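Long-range contacts in putative N-acetylmuramoyl-L-alanine amidase,autolysin cwp6 (Peptoclostridium difficile, PDB 5J72), which probably cleaves the amide bond between N-acetylmuramic acid and L-alanine in peptidoglycan as a zinc-dependent autolysin that attaches to the cell wall through three CWB2 domains: residues A[143-152]-A[376-386]; A[172-180]-A[245-256]. All coordinates share one frame; numbering follows the deposited sequence.

Contact 1 (A[143-152]-A[376-386]); sequences TAVEISKQGW and DSITAGPLAAK
I147 lies across the backbone of helix 376-386 and shows how two nearly parallel helices mesh through a few small and branched side chains. Its CD1 comes to 3.5 Å from T379 OG1 and also touches the backbone N of A380, while its other branch, CG2, packs against T379 O and against L383 CB. With chi1 at -74°, CG2 lies anti to the backbone N and reaches on toward L383, while CG1 carries CD1 back to T379 and A380. One turn earlier the methyl of A144 meets T379 CG2 at 3.7 Å. One turn later G151, which has no side chain, brings its CA to 4.0 Å from L383 CD1.

W152, the first residue to leave helical geometry, turns its six-membered ring back to the partner helix. CH2 stands 3.9 Å from P382 CB, and the P382-L383 peptide meets the ring at its edge. W152 NE1 is bonded to D181 O, which helps fix the indole. The axes run 9.4 Å apart and only 4° from parallel.

Water mediates the polar links at both ends. One water bonds to T143 OG1, itself bonded to G137 N, and donates to D376 OD1 at 2.8 Å. Another accepts from K386 NZ at 2.9 Å and donates to G151 O. The same ammonium group bonds to L7 O, near N6 of a calcium site, and so links the N-terminal region to this helix pair. L135 of strand 128-135 covers I147 and L383. The chemistry thus implies a largely apolar seam between the first and third CWB2 domains, with hydrated polar links where the helices end their overlap.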
# COMPACT_ATOMS: atom_id res chain seq x y z
N THR A 143 6.11 -14.56 11.20
CA THR A 143 5.07 -13.88 10.44
C THR A 143 4.98 -14.52 9.02
O THR A 143 3.85 -14.71 8.55
CB THR A 143 5.36 -12.36 10.35
OG1 THR A 143 5.03 -11.83 11.61
CG2 THR A 143 4.48 -11.63 9.30
N ALA A 144 6.13 -14.83 8.38
CA ALA A 144 6.08 -15.45 7.04
C ALA A 144 5.32 -16.82 7.15
O ALA A 144 4.56 -17.20 6.24
CB ALA A 144 7.47 -15.66 6.50
N VAL A 145 5.50 -17.52 8.25
CA VAL A 145 4.78 -18.81 8.41
C VAL A 145 3.29 -18.57 8.52
O VAL A 145 2.49 -19.35 7.96
CB VAL A 145 5.35 -19.55 9.66
CG1 VAL A 145 4.45 -20.78 10.02
CG2 VAL A 145 6.79 -20.04 9.35
N GLU A 146 2.83 -17.51 9.25
CA GLU A 146 1.39 -17.34 9.35
C GLU A 146 0.80 -16.99 8.00
O GLU A 146 -0.35 -17.32 7.73
CB GLU A 146 1.02 -16.27 10.37
CG GLU A 146 1.43 -16.69 11.79
CD GLU A 146 0.74 -18.03 12.20
OE1 GLU A 146 1.45 -18.99 12.56
OE2 GLU A 146 -0.48 -18.11 12.10
N ILE A 147 1.57 -16.30 7.14
CA ILE A 147 1.09 -15.93 5.81
C ILE A 147 0.95 -17.21 4.95
O ILE A 147 -0.02 -17.39 4.21
CB ILE A 147 2.09 -14.92 5.20
CG1 ILE A 147 1.93 -13.52 5.90
CG2 ILE A 147 1.76 -14.73 3.68
CD1 ILE A 147 3.15 -12.58 5.55
N SER A 148 1.94 -18.04 5.03
CA SER A 148 2.01 -19.33 4.33
C SER A 148 0.77 -20.21 4.71
O SER A 148 0.07 -20.75 3.85
CB SER A 148 3.34 -20.02 4.74
OG SER A 148 3.35 -21.29 4.10
N LYS A 149 0.46 -20.29 6.01
CA LYS A 149 -0.72 -21.08 6.48
C LYS A 149 -1.98 -20.51 6.00
O LYS A 149 -2.95 -21.23 5.77
CB LYS A 149 -0.74 -21.12 8.00
CG LYS A 149 0.33 -22.05 8.49
CD LYS A 149 0.43 -22.02 10.03
CE LYS A 149 1.49 -23.04 10.42
NZ LYS A 149 1.77 -23.09 11.90
N GLN A 150 -2.03 -19.19 5.84
CA GLN A 150 -3.26 -18.58 5.34
C GLN A 150 -3.53 -18.87 3.89
O GLN A 150 -4.67 -19.22 3.54
CB GLN A 150 -3.19 -17.03 5.52
CG GLN A 150 -4.49 -16.31 5.16
CD GLN A 150 -5.63 -16.69 6.12
OE1 GLN A 150 -5.39 -17.12 7.27
NE2 GLN A 150 -6.88 -16.48 5.66
N GLY A 151 -2.53 -18.74 2.99
CA GLY A 151 -2.89 -18.93 1.59
C GLY A 151 -2.56 -20.33 1.05
O GLY A 151 -2.95 -20.70 -0.07
N TRP A 152 -1.83 -21.13 1.87
CA TRP A 152 -1.37 -22.49 1.41
C TRP A 152 -1.62 -23.48 2.54
O TRP A 152 -0.75 -24.28 2.92
CB TRP A 152 0.18 -22.39 1.07
CG TRP A 152 0.38 -21.52 -0.11
CD1 TRP A 152 0.47 -21.91 -1.43
CD2 TRP A 152 0.50 -20.06 -0.11
NE1 TRP A 152 0.65 -20.79 -2.24
CE2 TRP A 152 0.67 -19.65 -1.45
CE3 TRP A 152 0.46 -19.09 0.89
CZ2 TRP A 152 0.83 -18.30 -1.81
CZ3 TRP A 152 0.60 -17.74 0.54
CH2 TRP A 152 0.79 -17.36 -0.80
N ASP A 376 8.33 -7.68 5.76
CA ASP A 376 6.93 -8.11 5.94
C ASP A 376 6.16 -7.88 4.64
O ASP A 376 5.23 -8.63 4.36
CB ASP A 376 6.26 -7.35 7.09
CG ASP A 376 6.62 -7.93 8.47
OD1 ASP A 376 7.31 -9.00 8.53
OD2 ASP A 376 6.24 -7.32 9.49
N SER A 377 6.51 -6.81 3.88
CA SER A 377 5.77 -6.57 2.62
C SER A 377 6.22 -7.61 1.59
O SER A 377 5.45 -8.00 0.72
CB SER A 377 6.05 -5.17 2.08
OG SER A 377 5.40 -4.25 2.95
N ILE A 378 7.48 -8.05 1.67
CA ILE A 378 7.95 -9.08 0.72
C ILE A 378 7.20 -10.41 1.00
O ILE A 378 6.69 -11.01 0.08
CB ILE A 378 9.48 -9.34 0.93
CG1 ILE A 378 10.28 -8.16 0.38
CG2 ILE A 378 9.92 -10.57 0.13
CD1 ILE A 378 11.74 -8.31 0.77
N THR A 379 7.12 -10.82 2.28
CA THR A 379 6.44 -12.11 2.51
C THR A 379 4.92 -11.98 2.29
O THR A 379 4.28 -12.95 1.94
CB THR A 379 6.78 -12.66 3.88
OG1 THR A 379 6.40 -11.65 4.86
CG2 THR A 379 8.27 -13.00 3.99
N ALA A 380 4.34 -10.79 2.48
CA ALA A 380 2.90 -10.65 2.23
C ALA A 380 2.63 -10.62 0.75
O ALA A 380 1.52 -10.88 0.32
CB ALA A 380 2.41 -9.33 2.88
N GLY A 381 3.65 -10.28 -0.05
CA GLY A 381 3.41 -10.10 -1.49
C GLY A 381 2.72 -11.24 -2.21
O GLY A 381 1.77 -11.00 -2.97
N PRO A 382 3.19 -12.50 -2.05
CA PRO A 382 2.55 -13.66 -2.75
C PRO A 382 1.04 -13.81 -2.39
O PRO A 382 0.23 -14.22 -3.18
CB PRO A 382 3.45 -14.86 -2.30
CG PRO A 382 4.76 -14.22 -2.09
CD PRO A 382 4.42 -12.92 -1.35
N LEU A 383 0.75 -13.50 -1.13
CA LEU A 383 -0.66 -13.60 -0.67
C LEU A 383 -1.47 -12.47 -1.21
O LEU A 383 -2.60 -12.68 -1.70
CB LEU A 383 -0.69 -13.60 0.90
CG LEU A 383 -2.18 -13.66 1.45
CD1 LEU A 383 -2.84 -15.00 1.08
CD2 LEU A 383 -2.12 -13.51 3.00
N ALA A 384 -0.91 -11.23 -1.19
CA ALA A 384 -1.62 -10.09 -1.78
C ALA A 384 -1.89 -10.40 -3.29
O ALA A 384 -2.95 -10.16 -3.86
CB ALA A 384 -0.72 -8.83 -1.64
N ALA A 385 -0.87 -10.97 -3.96
CA ALA A 385 -1.06 -11.27 -5.39
C ALA A 385 -2.19 -12.36 -5.59
O ALA A 385 -3.00 -12.23 -6.48
CB ALA A 385 0.23 -11.86 -5.94
N LYS A 386 -2.18 -13.39 -4.78
CA LYS A 386 -3.22 -14.48 -4.84
C LYS A 386 -4.64 -13.85 -4.62
O LYS A 386 -5.60 -14.14 -5.33
CB LYS A 386 -2.92 -15.48 -3.69
CG LYS A 386 -3.94 -16.67 -3.67
CD LYS A 386 -3.52 -17.66 -2.54
CE LYS A 386 -4.61 -18.74 -2.37
NZ LYS A 386 -4.66 -19.71 -3.52
O HOH W 1 7.10 -9.69 11.26
O HOH W 2 -2.27 -21.33 -3.13

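Contact 2 (A[172-180]-A[245-256]); sequences TATPLASTY and SLLIAKEIDKYH
I248 and I252 supply the apolar core of this contact, one helical turn apart. I248 CG2 meets L176 CB at 3.9 Å, and its CD1 reaches T172 OG1. I252 CD1 touches P175 CB, while its CG1 lies against L176 CD1. That same leucine methyl also packs on E251 CG at 3.5 Å, and it covers one face of the Y180 ring near the rim.

The polar link is a hydrogen bond from Y180 OH to E251 OE2, 2.9 Å long. The hydroxyl meets the oxygen from above the carboxylate plane, 40° out of it, and the bend of the glutamate at chi2 (82°) turns the carboxylate to the phenol.

Aromatic contacts close the C-terminal end. Y180 directs its edge at the face of Y255 in an offset edge-to-face pair, planes at 70°, and T179 CG2 sits 3.6 Å from Y255 CG. T179 OG1 bonds to P175 O of its own helix and lies at the edge of the H256 ring, whose NE2 is held by Q284 O.

The contact joins the first and second CWB2 domains; I236 of strand 232-236 touches L176, I248 and E251, K158 of strand 158-163 both tyrosines, and W302 of helix 297-306 A249 and K250.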
# COMPACT_ATOMS: atom_id res chain seq x y z
N THR A 172 12.25 -8.49 -5.71
CA THR A 172 11.63 -8.73 -7.02
C THR A 172 11.12 -10.21 -7.06
O THR A 172 10.66 -10.68 -8.11
CB THR A 172 12.65 -8.51 -8.17
OG1 THR A 172 13.78 -9.32 -7.88
CG2 THR A 172 13.05 -7.00 -8.26
N ALA A 173 11.17 -10.90 -5.92
CA ALA A 173 10.73 -12.31 -5.81
C ALA A 173 9.22 -12.46 -5.85
O ALA A 173 8.79 -13.51 -6.27
CB ALA A 173 11.21 -12.90 -4.50
N THR A 174 8.39 -11.42 -5.47
CA THR A 174 6.94 -11.66 -5.45
C THR A 174 6.35 -12.06 -6.75
O THR A 174 5.54 -12.98 -6.75
CB THR A 174 6.16 -10.43 -4.82
OG1 THR A 174 6.50 -10.44 -3.44
CG2 THR A 174 4.69 -10.53 -4.98
N PRO A 175 6.68 -11.44 -7.91
CA PRO A 175 6.06 -11.87 -9.17
C PRO A 175 6.39 -13.34 -9.55
O PRO A 175 5.61 -14.02 -10.20
CB PRO A 175 6.60 -10.85 -10.20
CG PRO A 175 6.86 -9.63 -9.37
CD PRO A 175 7.45 -10.18 -8.08
N LEU A 176 7.59 -13.79 -9.14
CA LEU A 176 7.94 -15.20 -9.43
C LEU A 176 7.19 -16.13 -8.46
O LEU A 176 6.67 -17.15 -8.88
CB LEU A 176 9.44 -15.37 -9.23
CG LEU A 176 9.92 -16.85 -9.51
CD1 LEU A 176 9.53 -17.26 -10.96
CD2 LEU A 176 11.46 -16.88 -9.41
N ALA A 177 7.20 -15.80 -7.13
CA ALA A 177 6.41 -16.61 -6.21
C ALA A 177 4.96 -16.68 -6.66
O ALA A 177 4.34 -17.75 -6.55
CB ALA A 177 6.47 -16.02 -4.78
N SER A 178 4.42 -15.58 -7.21
CA SER A 178 3.04 -15.57 -7.67
C SER A 178 2.88 -16.43 -8.91
O SER A 178 1.85 -17.10 -9.09
CB SER A 178 2.57 -14.15 -8.01
OG SER A 178 2.92 -13.27 -6.93
N THR A 179 3.90 -16.43 -9.80
CA THR A 179 3.82 -17.27 -10.98
C THR A 179 3.81 -18.76 -10.56
O THR A 179 3.10 -19.57 -11.19
CB THR A 179 5.06 -17.00 -11.88
OG1 THR A 179 4.92 -15.63 -12.36
CG2 THR A 179 5.12 -17.94 -13.07
N TYR A 180 4.59 -19.11 -9.52
CA TYR A 180 4.58 -20.48 -9.00
C TYR A 180 3.35 -20.75 -8.09
O TYR A 180 3.07 -21.91 -7.77
CB TYR A 180 5.75 -20.70 -8.06
CG TYR A 180 7.15 -20.62 -8.63
CD1 TYR A 180 7.41 -21.02 -9.94
CD2 TYR A 180 8.21 -20.19 -7.85
CE1 TYR A 180 8.71 -20.99 -10.45
CE2 TYR A 180 9.51 -20.18 -8.35
CZ TYR A 180 9.75 -20.58 -9.64
OH TYR A 180 11.05 -20.56 -10.05
N SER A 245 17.13 -9.55 -10.89
CA SER A 245 15.79 -9.22 -11.37
C SER A 245 15.66 -9.67 -12.79
O SER A 245 14.61 -10.13 -13.23
CB SER A 245 15.50 -7.71 -11.19
OG SER A 245 16.08 -6.85 -12.17
N LEU A 246 16.78 -9.60 -13.57
CA LEU A 246 16.72 -10.10 -14.96
C LEU A 246 16.54 -11.61 -14.94
O LEU A 246 15.73 -12.16 -15.70
CB LEU A 246 18.09 -9.82 -15.80
CG LEU A 246 18.04 -10.46 -17.24
CD1 LEU A 246 16.87 -9.95 -18.02
CD2 LEU A 246 19.41 -10.15 -18.01
N LEU A 247 17.28 -12.31 -14.09
CA LEU A 247 17.18 -13.79 -14.08
C LEU A 247 15.77 -14.24 -13.62
O LEU A 247 15.23 -15.22 -14.12
CB LEU A 247 18.25 -14.33 -13.13
CG LEU A 247 19.70 -14.13 -13.72
CD1 LEU A 247 20.74 -14.40 -12.60
CD2 LEU A 247 19.85 -15.07 -14.96
N ILE A 248 15.16 -13.46 -12.71
CA ILE A 248 13.78 -13.78 -12.28
C ILE A 248 12.83 -13.57 -13.45
O ILE A 248 11.94 -14.37 -13.72
CB ILE A 248 13.44 -12.87 -11.11
CG1 ILE A 248 14.22 -13.36 -9.85
CG2 ILE A 248 11.91 -12.86 -10.89
CD1 ILE A 248 14.10 -12.41 -8.64
N ALA A 249 13.05 -12.47 -14.18
CA ALA A 249 12.19 -12.21 -15.34
C ALA A 249 12.32 -13.36 -16.38
O ALA A 249 11.32 -13.75 -16.99
CB ALA A 249 12.55 -10.84 -15.98
N LYS A 250 13.55 -13.87 -16.61
CA LYS A 250 13.68 -14.98 -17.58
C LYS A 250 12.99 -16.24 -17.05
O LYS A 250 12.46 -17.05 -17.83
CB LYS A 250 15.19 -15.30 -17.80
CG LYS A 250 15.89 -14.14 -18.56
CD LYS A 250 17.44 -14.44 -18.62
CE LYS A 250 18.18 -13.36 -19.37
NZ LYS A 250 19.58 -13.79 -19.70
N GLU A 251 13.01 -16.41 -15.72
CA GLU A 251 12.34 -17.59 -15.15
C GLU A 251 10.81 -17.46 -15.36
O GLU A 251 10.15 -18.40 -15.77
CB GLU A 251 12.70 -17.73 -13.67
CG GLU A 251 11.89 -18.86 -13.01
CD GLU A 251 12.44 -20.30 -13.25
OE1 GLU A 251 13.48 -20.45 -13.93
OE2 GLU A 251 11.81 -21.27 -12.72
N ILE A 252 10.25 -16.23 -15.12
CA ILE A 252 8.82 -16.08 -15.35
C ILE A 252 8.49 -16.38 -16.84
O ILE A 252 7.47 -17.01 -17.15
CB ILE A 252 8.39 -14.61 -14.96
CG1 ILE A 252 8.52 -14.42 -13.42
CG2 ILE A 252 6.93 -14.35 -15.42
CD1 ILE A 252 8.47 -12.91 -12.94
N ASP A 253 9.36 -15.93 -17.74
CA ASP A 253 9.13 -16.12 -19.18
C ASP A 253 9.08 -17.64 -19.59
O ASP A 253 8.57 -17.96 -20.66
CB ASP A 253 10.25 -15.41 -19.95
CG ASP A 253 9.99 -15.37 -21.41
OD1 ASP A 253 8.98 -14.77 -21.81
OD2 ASP A 253 10.77 -15.94 -22.15
N LYS A 254 9.58 -18.54 -18.74
CA LYS A 254 9.47 -19.99 -19.03
C LYS A 254 8.06 -20.45 -18.77
O LYS A 254 7.66 -21.51 -19.27
CB LYS A 254 10.38 -20.78 -18.09
CG LYS A 254 11.87 -20.66 -18.38
CD LYS A 254 12.55 -21.32 -17.19
CE LYS A 254 13.98 -21.80 -17.44
NZ LYS A 254 14.32 -23.00 -16.54
N TYR A 255 7.26 -19.67 -17.98
CA TYR A 255 5.86 -20.05 -17.68
C TYR A 255 4.86 -19.38 -18.59
O TYR A 255 3.90 -20.01 -19.02
CB TYR A 255 5.52 -19.64 -16.24
CG TYR A 255 6.15 -20.58 -15.25
CD1 TYR A 255 7.53 -20.55 -15.01
CD2 TYR A 255 5.39 -21.55 -14.61
CE1 TYR A 255 8.14 -21.50 -14.17
CE2 TYR A 255 5.99 -22.49 -13.76
CZ TYR A 255 7.35 -22.47 -13.56
OH TYR A 255 7.85 -23.45 -12.73
N HIS A 256 5.06 -18.07 -18.87
CA HIS A 256 4.15 -17.36 -19.78
C HIS A 256 4.92 -16.16 -20.29
O HIS A 256 5.94 -15.78 -19.70
CB HIS A 256 2.84 -16.93 -19.09
CG HIS A 256 3.07 -16.17 -17.83
ND1 HIS A 256 2.96 -16.77 -16.59
CD2 HIS A 256 3.42 -14.88 -17.61
CE1 HIS A 256 3.25 -15.87 -15.67
NE2 HIS A 256 3.54 -14.72 -16.25

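How the contacts relate
From the N terminus, the chain passes through the N-terminal domain into the first CWB2 domain and lays down helix 140-151, then helix 174-180 beyond strand 158-163. Contact 2 closes first, when helix 241-253 of the second CWB2 domain returns to 172-180 across 64 intervening residues. Contact 1 closes later, when helix 375-387 of the third reaches 143-152 across 223 residues, so contact 2 is nested within its loop. The first CWB2 domain therefore touches both others. The two contacts, with centres about 17 Å apart, also meet directly: P382 CG lies 3.7 Å from A177 CB, so helix 174-180 packs against helices of both the other CWB2 domains.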